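Local coordinates for undecaprenyl-diphosphooligosaccharide--protein glycotransferase (Campylobacter jejuni, PDB 3AAG), which catalyses transfer of a heptasaccharide from an undecaprenyl-linked donor to asparagine side chains of proteins, and is represented here by its C-terminal globular domain, at residues 145-150 and 245-250; 32-37 and 139-144; 173-178 and 187-192. All blocks are in the same frame, centred on the assembly; numbering follows the deposited sequence.

Along the chain, interaction 2 (32-37 with 139-144) closes before interaction 1 (145-150 with 245-250) opens, and interaction 3 (173-178 with 187-192) is nested inside the loop that interaction 1 closes. Interaction 2 lies in the STT3 core part, interaction 3 in the C-terminal beta-barrel part, with centres about 26 Å apart and no touch. Interaction 1 spans the two, its centre about 15 Å from that of interaction 2 and 11 Å from that of interaction 3. It shares with interaction 3 the sheet in which strands 172-179 and 249-252 are neighbours, and meets interaction 2 where I149 packs on W35, two residues that probably contact the acceptor peptide.

Interaction 1. Residues 145-150 and 245-250; sequences RMSLIF and PYAQFI
L148 lays its branched tip against the loop at P245-A247 and supplies the largest share of the surface buried here. Its CD2 methyl lies 3.6 Å from CB of A247 and 4.2 Å from CB of Y246, while CD1 passes 4.0 Å from the carbonyl O of P245. The first torsion (chi1 -69°) sets CG beside the backbone N, and CD1 then runs on fully extended from CA, so the two methyls spread over three successive residues of the loop. A forked aliphatic side chain suits this place because its methyls can lie against carbonyl oxygens and side-chain carbons alike without needing a polar partner of their own.

The piece that carries L148 belongs to the MI motif, which probably helps to form the pocket for the +2 Ser/Thr of the acceptor sequon. I149, which probably touches the substrate peptide, stands at the N-cap of helix 150-155 and leans on W35 and Y38, on another side from the loop. The contact therefore joins the core part of the domain to the loop that leads into strand 249-252 of the C-terminal beta-barrel part.

A247 is the second main contributor. Its one methyl points at the partner and meets both L148 and S147, whose OG is 4.0 Å away. That hydroxyl makes no hydrogen bond across the contact: it bonds to the carbonyl O of A144, one turn back, which lets a buried serine turn a satisfied side chain toward an alanine. The carbonyl of A247 is in turn bonded by the hydroxyl of S242. Immediately afterwards Q248 and F249 both face A175 in a classic beta bulge, where the chain enters strand 249-252 beside strand 172-179.

Interaction 2. Residues 32-37 and 139-144; sequences VVTWWD and YLYMPA
V32 and V33 pair with Y139 and L140 in a short two-stranded parallel sheet of the STT3 core, just before the WWDYG motif, which probably helps to form the acceptor-sequon pocket. V33 joins the ladder through both its N-H and its C=O: its N donates to O of Y139 (2.7 Å), and its O accepts from N of Y141 (3.2 Å), the latter bond nearly straight at 171°.

The side chains alternate between the faces. V32 and Y139 lie on one, where CG2 of V32 comes within 4.2 Å of CB of Y139; V33 and L140 lie on the other. Beta-branched valines suit such extended backbone and give it compact, apolar cover on both sides. The fork of V32 serves two neighbours at once, because CG1, anti to the backbone N, leads the other way to CB of Y141 at 3.8 Å, and the two side chains run at a slant to each other.

Y141 has its CG anti to the backbone N (chi1 -180°), an orientation that sets the ring alongside T34, both side chains pointing the same way. The T34 hydroxyl lies at the ring edge, near its plane, while CD of P143 covers part of one face, offset toward the rim. The far end of the tyrosine is held by a hydrogen bond from OH to E15, and its side chain touches L18 and L19 of helix 15-21. Threonine suits its buried site because its hydroxyl can continue the pairing after the backbone ladder: OG1 of T34 donates to O of Y141 at 2.7 Å, approaching from 31° outside the carbonyl plane.

Interaction 3. Residues 173-178 and 187-192; sequences STAYPL and LSNGVV
S173 and N189 meet at one end of a contact in the C-terminal beta-barrel part, where strand 172-179 packs against the turn that follows its hairpin partner, strand 184-187. The turn from L187 to G190 is type I, and with the positive phi of G190 (75°) and the bond from N of L187 to O of V191 it is consistent with a type I turn plus G1 bulge.

S173 points at the turn and accepts a weak hydrogen bond on OG from ND2 of N189 (3.4 Å). T174 turns the other way, toward I250 and L148. A175 faces the turn again; its short methyl packs against CB of L187 at 4.1 Å and lies beside the side chains of S188 and N189. Y176 meets S188 in two ways. Its N-H is taken by OG of S188 (2.7 Å), and its ring is laid over the same serine, whose CB sits 3.4 Å from the ring centroid and 15° off the normal, a CH-pi contact. The serine suits both jobs: with OG between the backbone N and the carbonyl carbon (chi1 60°), the hydroxyl meets the strand while CB remains under the ring. The ring also stacks with that of Y246.

A weak, bent bond runs from N of S188 to O of Y176. P177 then pairs with L187 as an antiparallel non-hydrogen-bonded pair, a site where a proline costs no N-H bond to its partner, and both side chains share one face. L178, at the corner of the chain, bends back over the turn: its CD2 lies 4.1 Å from CB of S188, and CD1 stands 3.5 Å from the carbonyl O of L187.

Interaction 1. Residues 145-150 and 245-250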
loop_
_atom_site.group_PDB
_atom_site.type_symbol
_atom_site.label_atom_id
_atom_site.label_comp_id
_atom_site.label_asym_id
_atom_site.label_seq_id
_atom_site.Cartn_x
_atom_site.Cartn_y
_atom_site.Cartn_z
ATOM N N ARG A 145 -7.860 5.750 4.874
ATOM C CA ARG A 145 -7.364 5.994 6.224
ATOM C C ARG A 145 -6.030 5.311 6.503
ATOM O O ARG A 145 -5.365 5.622 7.491
ATOM C CB ARG A 145 -8.400 5.568 7.267
ATOM C CG ARG A 145 -8.793 4.102 7.192
ATOM C CD ARG A 145 -10.051 3.824 7.995
ATOM N NE ARG A 145 -9.744 3.529 9.391
ATOM C CZ ARG A 145 -10.048 2.387 9.999
ATOM N NH1 ARG A 145 -10.676 1.424 9.332
ATOM N NH2 ARG A 145 -9.727 2.206 11.274
HETATM N N MSE A 146 -5.636 4.379 5.639
HETATM C CA MSE A 146 -4.394 3.635 5.851
HETATM C C MSE A 146 -3.165 4.523 5.671
HETATM O O MSE A 146 -2.123 4.289 6.284
HETATM C CB MSE A 146 -4.310 2.411 4.932
HETATM C CG MSE A 146 -3.112 1.508 5.224
HETATM SE SE MSE A 146 -3.054 -0.136 4.159
HETATM C CE MSE A 146 -3.207 0.638 2.373
ATOM N N SER A 147 -3.291 5.544 4.832
ATOM C CA SER A 147 -2.228 6.533 4.682
ATOM C C SER A 147 -1.635 6.941 6.032
ATOM O O SER A 147 -0.421 7.081 6.168
ATOM C CB SER A 147 -2.740 7.767 3.934
ATOM O OG SER A 147 -3.810 8.377 4.633
ATOM N N LEU A 148 -2.495 7.127 7.029
ATOM C CA LEU A 148 -2.048 7.604 8.334
ATOM C C LEU A 148 -1.147 6.597 9.038
ATOM O O LEU A 148 -0.484 6.932 10.018
ATOM C CB LEU A 148 -3.241 7.942 9.228
ATOM C CG LEU A 148 -4.082 9.157 8.836
ATOM C CD1 LEU A 148 -5.215 9.349 9.826
ATOM C CD2 LEU A 148 -3.223 10.409 8.747
ATOM N N ILE A 149 -1.130 5.363 8.542
ATOM C CA ILE A 149 -0.370 4.294 9.187
ATOM C C ILE A 149 0.549 3.578 8.206
ATOM O O ILE A 149 1.280 2.664 8.586
ATOM C CB ILE A 149 -1.292 3.252 9.850
ATOM C CG1 ILE A 149 -2.311 2.718 8.840
ATOM C CG2 ILE A 149 -1.981 3.844 11.069
ATOM C CD1 ILE A 149 -2.735 1.292 9.103
ATOM N N PHE A 150 0.510 3.997 6.946
ATOM C CA PHE A 150 1.208 3.282 5.882
ATOM C C PHE A 150 2.708 3.186 6.142
ATOM O O PHE A 150 3.355 2.213 5.753
ATOM C CB PHE A 150 0.947 3.940 4.525
ATOM C CG PHE A 150 1.364 3.094 3.356
ATOM C CD1 PHE A 150 0.809 1.838 3.162
ATOM C CD2 PHE A 150 2.312 3.551 2.454
ATOM C CE1 PHE A 150 1.190 1.052 2.086
ATOM C CE2 PHE A 150 2.699 2.772 1.376
ATOM C CZ PHE A 150 2.136 1.518 1.192
ATOM N N PRO A 245 -9.157 13.319 8.426
ATOM C CA PRO A 245 -8.581 14.318 9.325
ATOM C C PRO A 245 -7.131 13.995 9.683
ATOM O O PRO A 245 -6.849 12.933 10.239
ATOM C CB PRO A 245 -9.466 14.224 10.574
ATOM C CG PRO A 245 -10.731 13.583 10.108
ATOM C CD PRO A 245 -10.315 12.637 9.029
ATOM N N TYR A 246 -6.224 14.913 9.361
ATOM C CA TYR A 246 -4.816 14.761 9.707
ATOM C C TYR A 246 -3.992 14.310 8.507
ATOM O O TYR A 246 -2.768 14.193 8.591
ATOM C CB TYR A 246 -4.648 13.777 10.865
ATOM C CG TYR A 246 -5.175 14.293 12.184
ATOM C CD1 TYR A 246 -5.347 13.443 13.267
ATOM C CD2 TYR A 246 -5.507 15.630 12.343
ATOM C CE1 TYR A 246 -5.829 13.912 14.474
ATOM C CE2 TYR A 246 -5.990 16.108 13.545
ATOM C CZ TYR A 246 -6.150 15.245 14.607
ATOM O OH TYR A 246 -6.633 15.716 15.806
ATOM N N ALA A 247 -4.670 14.062 7.391
ATOM C CA ALA A 247 -4.002 13.615 6.177
ATOM C C ALA A 247 -4.326 14.529 5.003
ATOM O O ALA A 247 -5.108 14.173 4.123
ATOM C CB ALA A 247 -4.387 12.179 5.856
ATOM N N GLN A 248 -3.720 15.710 4.996
ATOM C CA GLN A 248 -3.909 16.662 3.911
ATOM C C GLN A 248 -2.730 16.633 2.946
ATOM O O GLN A 248 -2.877 16.930 1.760
ATOM C CB GLN A 248 -4.094 18.073 4.472
ATOM C CG GLN A 248 -5.407 18.279 5.206
ATOM C CD GLN A 248 -6.539 18.657 4.273
ATOM O OE1 GLN A 248 -6.373 19.500 3.390
ATOM N NE2 GLN A 248 -7.696 18.036 4.462
ATOM N N PHE A 249 -1.561 16.270 3.463
ATOM C CA PHE A 249 -0.347 16.219 2.657
ATOM C C PHE A 249 0.428 14.926 2.899
ATOM O O PHE A 249 0.318 14.316 3.961
ATOM C CB PHE A 249 0.543 17.426 2.956
ATOM C CG PHE A 249 0.146 18.668 2.211
ATOM C CD1 PHE A 249 0.372 18.776 0.849
ATOM C CD2 PHE A 249 -0.454 19.727 2.870
ATOM C CE1 PHE A 249 0.008 19.915 0.161
ATOM C CE2 PHE A 249 -0.819 20.868 2.186
ATOM C CZ PHE A 249 -0.588 20.961 0.830
ATOM N N ILE A 250 1.208 14.512 1.906
ATOM C CA ILE A 250 2.078 13.349 2.055
ATOM C C ILE A 250 3.451 13.589 1.435
ATOM O O ILE A 250 3.565 13.866 0.240
ATOM C CB ILE A 250 1.466 12.086 1.417
ATOM C CG1 ILE A 250 0.003 11.927 1.833
ATOM C CG2 ILE A 250 2.267 10.855 1.807
ATOM C CD1 ILE A 250 -0.727 10.849 1.066
#

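Interaction 2. Residues 32-37 and 139-144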
loop_
_atom_site.group_PDB
_atom_site.type_symbol
_atom_site.label_atom_id
_atom_site.label_comp_id
_atom_site.label_asym_id
_atom_site.label_seq_id
_atom_site.Cartn_x
_atom_site.Cartn_y
_atom_site.Cartn_z
ATOM N N VAL A 32 -8.949 -11.821 1.377
ATOM C CA VAL A 32 -8.690 -10.406 1.202
ATOM C C VAL A 32 -7.317 -10.097 1.773
ATOM O O VAL A 32 -7.057 -10.350 2.947
ATOM C CB VAL A 32 -9.754 -9.549 1.913
ATOM C CG1 VAL A 32 -9.258 -8.126 2.098
ATOM C CG2 VAL A 32 -11.056 -9.568 1.130
ATOM N N VAL A 33 -6.434 -9.568 0.935
ATOM C CA VAL A 33 -5.130 -9.115 1.396
ATOM C C VAL A 33 -5.204 -7.664 1.848
ATOM O O VAL A 33 -5.657 -6.797 1.103
ATOM C CB VAL A 33 -4.051 -9.266 0.303
ATOM C CG1 VAL A 33 -2.729 -8.684 0.777
ATOM C CG2 VAL A 33 -3.886 -10.726 -0.073
ATOM N N THR A 34 -4.764 -7.408 3.074
ATOM C CA THR A 34 -4.850 -6.075 3.654
ATOM C C THR A 34 -4.134 -6.021 4.998
ATOM O O THR A 34 -3.674 -7.039 5.506
ATOM C CB THR A 34 -6.316 -5.643 3.845
ATOM O OG1 THR A 34 -6.417 -4.220 3.717
ATOM C CG2 THR A 34 -6.827 -6.070 5.218
ATOM N N TRP A 35 -4.041 -4.826 5.569
ATOM C CA TRP A 35 -3.356 -4.644 6.841
ATOM C C TRP A 35 -4.188 -5.215 7.985
ATOM O O TRP A 35 -5.411 -5.288 7.890
ATOM C CB TRP A 35 -3.073 -3.161 7.076
ATOM C CG TRP A 35 -2.016 -2.917 8.095
ATOM C CD1 TRP A 35 -2.106 -2.117 9.194
ATOM C CD2 TRP A 35 -0.704 -3.487 8.118
ATOM N NE1 TRP A 35 -0.929 -2.149 9.899
ATOM C CE2 TRP A 35 -0.051 -2.984 9.259
ATOM C CE3 TRP A 35 -0.017 -4.374 7.284
ATOM C CZ2 TRP A 35 1.253 -3.338 9.588
ATOM C CZ3 TRP A 35 1.280 -4.723 7.611
ATOM C CH2 TRP A 35 1.901 -4.206 8.754
ATOM N N TRP A 36 -3.527 -5.620 9.065
ATOM C CA TRP A 36 -4.194 -6.389 10.117
ATOM C C TRP A 36 -5.231 -5.585 10.897
ATOM O O TRP A 36 -6.160 -6.152 11.470
ATOM C CB TRP A 36 -3.177 -7.021 11.071
ATOM C CG TRP A 36 -2.484 -6.037 11.967
ATOM C CD1 TRP A 36 -1.257 -5.475 11.770
ATOM C CD2 TRP A 36 -2.974 -5.506 13.204
ATOM N NE1 TRP A 36 -0.953 -4.626 12.803
ATOM C CE2 TRP A 36 -1.990 -4.627 13.699
ATOM C CE3 TRP A 36 -4.148 -5.688 13.941
ATOM C CZ2 TRP A 36 -2.144 -3.929 14.896
ATOM C CZ3 TRP A 36 -4.299 -4.994 15.132
ATOM C CH2 TRP A 36 -3.303 -4.127 15.595
ATOM N N ASP A 37 -5.071 -4.265 10.917
ATOM C CA ASP A 37 -6.032 -3.387 11.581
ATOM C C ASP A 37 -7.436 -3.554 11.011
ATOM O O ASP A 37 -8.419 -3.178 11.645
ATOM C CB ASP A 37 -5.598 -1.925 11.462
ATOM C CG ASP A 37 -4.485 -1.565 12.428
ATOM O OD1 ASP A 37 -4.396 -0.380 12.820
ATOM O OD2 ASP A 37 -3.700 -2.467 12.796
ATOM N N TYR A 139 -8.492 -10.639 -3.241
ATOM C CA TYR A 139 -8.803 -9.221 -3.376
ATOM C C TYR A 139 -7.858 -8.369 -2.538
ATOM O O TYR A 139 -7.492 -8.744 -1.425
ATOM C CB TYR A 139 -10.247 -8.948 -2.965
ATOM C CG TYR A 139 -11.268 -9.775 -3.710
ATOM C CD1 TYR A 139 -11.443 -11.122 -3.425
ATOM C CD2 TYR A 139 -12.063 -9.205 -4.695
ATOM C CE1 TYR A 139 -12.378 -11.878 -4.103
ATOM C CE2 TYR A 139 -12.998 -9.953 -5.377
ATOM C CZ TYR A 139 -13.153 -11.287 -5.078
ATOM O OH TYR A 139 -14.087 -12.031 -5.761
ATOM N N LEU A 140 -7.468 -7.220 -3.081
ATOM C CA LEU A 140 -6.769 -6.206 -2.306
ATOM C C LEU A 140 -7.750 -5.178 -1.763
ATOM O O LEU A 140 -8.592 -4.661 -2.498
ATOM C CB LEU A 140 -5.713 -5.508 -3.163
ATOM C CG LEU A 140 -4.412 -6.275 -3.391
ATOM C CD1 LEU A 140 -4.690 -7.573 -4.133
ATOM C CD2 LEU A 140 -3.428 -5.411 -4.166
ATOM N N TYR A 141 -7.632 -4.886 -0.474
ATOM C CA TYR A 141 -8.413 -3.826 0.150
ATOM C C TYR A 141 -7.492 -2.694 0.587
ATOM O O TYR A 141 -6.586 -2.897 1.390
ATOM C CB TYR A 141 -9.183 -4.378 1.350
ATOM C CG TYR A 141 -10.035 -3.358 2.067
ATOM C CD1 TYR A 141 -11.069 -2.704 1.413
ATOM C CD2 TYR A 141 -9.811 -3.058 3.403
ATOM C CE1 TYR A 141 -11.856 -1.776 2.069
ATOM C CE2 TYR A 141 -10.591 -2.131 4.067
ATOM C CZ TYR A 141 -11.611 -1.495 3.396
ATOM O OH TYR A 141 -12.387 -0.571 4.055
HETATM N N MSE A 142 -7.724 -1.503 0.047
HETATM C CA MSE A 142 -6.886 -0.349 0.345
HETATM C C MSE A 142 -7.738 0.864 0.694
HETATM O O MSE A 142 -8.202 1.580 -0.194
HETATM C CB MSE A 142 -5.993 -0.017 -0.850
HETATM C CG MSE A 142 -5.468 -1.226 -1.590
HETATM SE SE MSE A 142 -4.148 -0.730 -2.932
HETATM C CE MSE A 142 -5.348 -0.188 -4.369
ATOM N N PRO A 143 -7.952 1.096 1.994
ATOM C CA PRO A 143 -8.715 2.250 2.457
ATOM C C PRO A 143 -7.870 3.519 2.494
ATOM O O PRO A 143 -6.663 3.455 2.716
ATOM C CB PRO A 143 -9.122 1.845 3.874
ATOM C CG PRO A 143 -8.030 0.941 4.327
ATOM C CD PRO A 143 -7.523 0.225 3.101
ATOM N N ALA A 144 -8.505 4.665 2.278
ATOM C CA ALA A 144 -7.839 5.950 2.452
ATOM C C ALA A 144 -7.127 6.028 3.802
ATOM O O ALA A 144 -5.936 6.332 3.869
ATOM C CB ALA A 144 -8.838 7.085 2.311
#

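Interaction 3. Residues 173-178 and 187-192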
loop_
_atom_site.group_PDB
_atom_site.type_symbol
_atom_site.label_atom_id
_atom_site.label_comp_id
_atom_site.label_asym_id
_atom_site.label_seq_id
_atom_site.Cartn_x
_atom_site.Cartn_y
_atom_site.Cartn_z
ATOM N N SER A 173 5.625 10.360 5.170
ATOM C CA SER A 173 5.154 11.223 6.244
ATOM C C SER A 173 3.940 12.026 5.798
ATOM O O SER A 173 4.022 12.830 4.869
ATOM C CB SER A 173 6.268 12.162 6.711
ATOM O OG SER A 173 5.991 12.676 8.002
ATOM N N THR A 174 2.812 11.800 6.461
ATOM C CA THR A 174 1.610 12.578 6.201
ATOM C C THR A 174 1.441 13.663 7.256
ATOM O O THR A 174 1.923 13.528 8.379
ATOM C CB THR A 174 0.355 11.684 6.177
ATOM O OG1 THR A 174 0.157 11.097 7.469
ATOM C CG2 THR A 174 0.510 10.581 5.142
ATOM N N ALA A 175 0.759 14.744 6.889
ATOM C CA ALA A 175 0.659 15.907 7.761
ATOM C C ALA A 175 -0.485 16.832 7.366
ATOM O O ALA A 175 -0.907 16.863 6.209
ATOM C CB ALA A 175 1.974 16.667 7.785
ATOM N N TYR A 176 -0.982 17.584 8.343
ATOM C CA TYR A 176 -1.962 18.635 8.100
ATOM C C TYR A 176 -1.345 19.992 8.423
ATOM O O TYR A 176 -0.418 20.079 9.227
ATOM C CB TYR A 176 -3.197 18.410 8.973
ATOM C CG TYR A 176 -2.867 18.137 10.424
ATOM C CD1 TYR A 176 -3.093 19.098 11.402
ATOM C CD2 TYR A 176 -2.320 16.921 10.815
ATOM C CE1 TYR A 176 -2.789 18.854 12.730
ATOM C CE2 TYR A 176 -2.013 16.668 12.139
ATOM C CZ TYR A 176 -2.251 17.637 13.092
ATOM O OH TYR A 176 -1.947 17.388 14.410
ATOM N N PRO A 177 -1.857 21.059 7.791
ATOM C CA PRO A 177 -1.363 22.411 8.040
ATOM C C PRO A 177 -1.659 22.876 9.463
ATOM O O PRO A 177 -2.794 22.761 9.931
ATOM C CB PRO A 177 -2.147 23.264 7.034
ATOM C CG PRO A 177 -2.645 22.305 6.006
ATOM C CD PRO A 177 -2.892 21.032 6.745
ATOM N N LEU A 178 -0.641 23.395 10.143
ATOM C CA LEU A 178 -0.834 24.080 11.416
ATOM C C LEU A 178 -1.163 25.554 11.190
ATOM O O LEU A 178 -2.115 26.086 11.763
ATOM C CB LEU A 178 0.418 23.954 12.284
ATOM C CG LEU A 178 0.962 22.540 12.496
ATOM C CD1 LEU A 178 2.379 22.588 13.051
ATOM C CD2 LEU A 178 0.047 21.744 13.416
ATOM N N LEU A 187 3.525 22.585 8.185
ATOM C CA LEU A 187 2.975 21.234 8.201
ATOM C C LEU A 187 3.111 20.590 9.577
ATOM O O LEU A 187 3.995 20.947 10.357
ATOM C CB LEU A 187 3.656 20.365 7.143
ATOM C CG LEU A 187 3.222 20.602 5.696
ATOM C CD1 LEU A 187 3.970 19.673 4.756
ATOM C CD2 LEU A 187 1.719 20.420 5.552
ATOM N N SER A 188 2.230 19.638 9.868
ATOM C CA SER A 188 2.134 19.060 11.204
ATOM C C SER A 188 3.306 18.133 11.510
ATOM O O SER A 188 3.545 17.785 12.665
ATOM C CB SER A 188 0.813 18.306 11.369
ATOM O OG SER A 188 0.701 17.259 10.420
ATOM N N ASN A 189 4.030 17.733 10.471
ATOM C CA ASN A 189 5.169 16.833 10.633
ATOM C C ASN A 189 6.480 17.589 10.825
ATOM O O ASN A 189 7.556 17.065 10.538
ATOM C CB ASN A 189 5.278 15.884 9.439
ATOM C CG ASN A 189 5.327 16.617 8.113
ATOM O OD1 ASN A 189 4.795 17.721 7.980
ATOM N ND2 ASN A 189 5.964 16.006 7.121
ATOM N N GLY A 190 6.382 18.821 11.312
ATOM C CA GLY A 190 7.561 19.636 11.583
ATOM C C GLY A 190 8.184 20.191 10.317
ATOM O O GLY A 190 9.254 20.801 10.354
ATOM N N VAL A 191 7.509 19.978 9.191
ATOM C CA VAL A 191 8.012 20.423 7.898
ATOM C C VAL A 191 7.433 21.781 7.517
ATOM O O VAL A 191 6.289 22.092 7.847
ATOM C CB VAL A 191 7.681 19.410 6.788
ATOM C CG1 VAL A 191 7.989 19.999 5.422
ATOM C CG2 VAL A 191 8.449 18.117 7.006
ATOM N N VAL A 192 8.230 22.584 6.819
ATOM C CA VAL A 192 7.748 23.840 6.260
ATOM C C VAL A 192 7.778 23.811 4.737
ATOM O O VAL A 192 8.847 23.803 4.126
ATOM C CB VAL A 192 8.575 25.037 6.760
ATOM C CG1 VAL A 192 7.990 26.339 6.240
ATOM C CG2 VAL A 192 8.631 25.040 8.281
#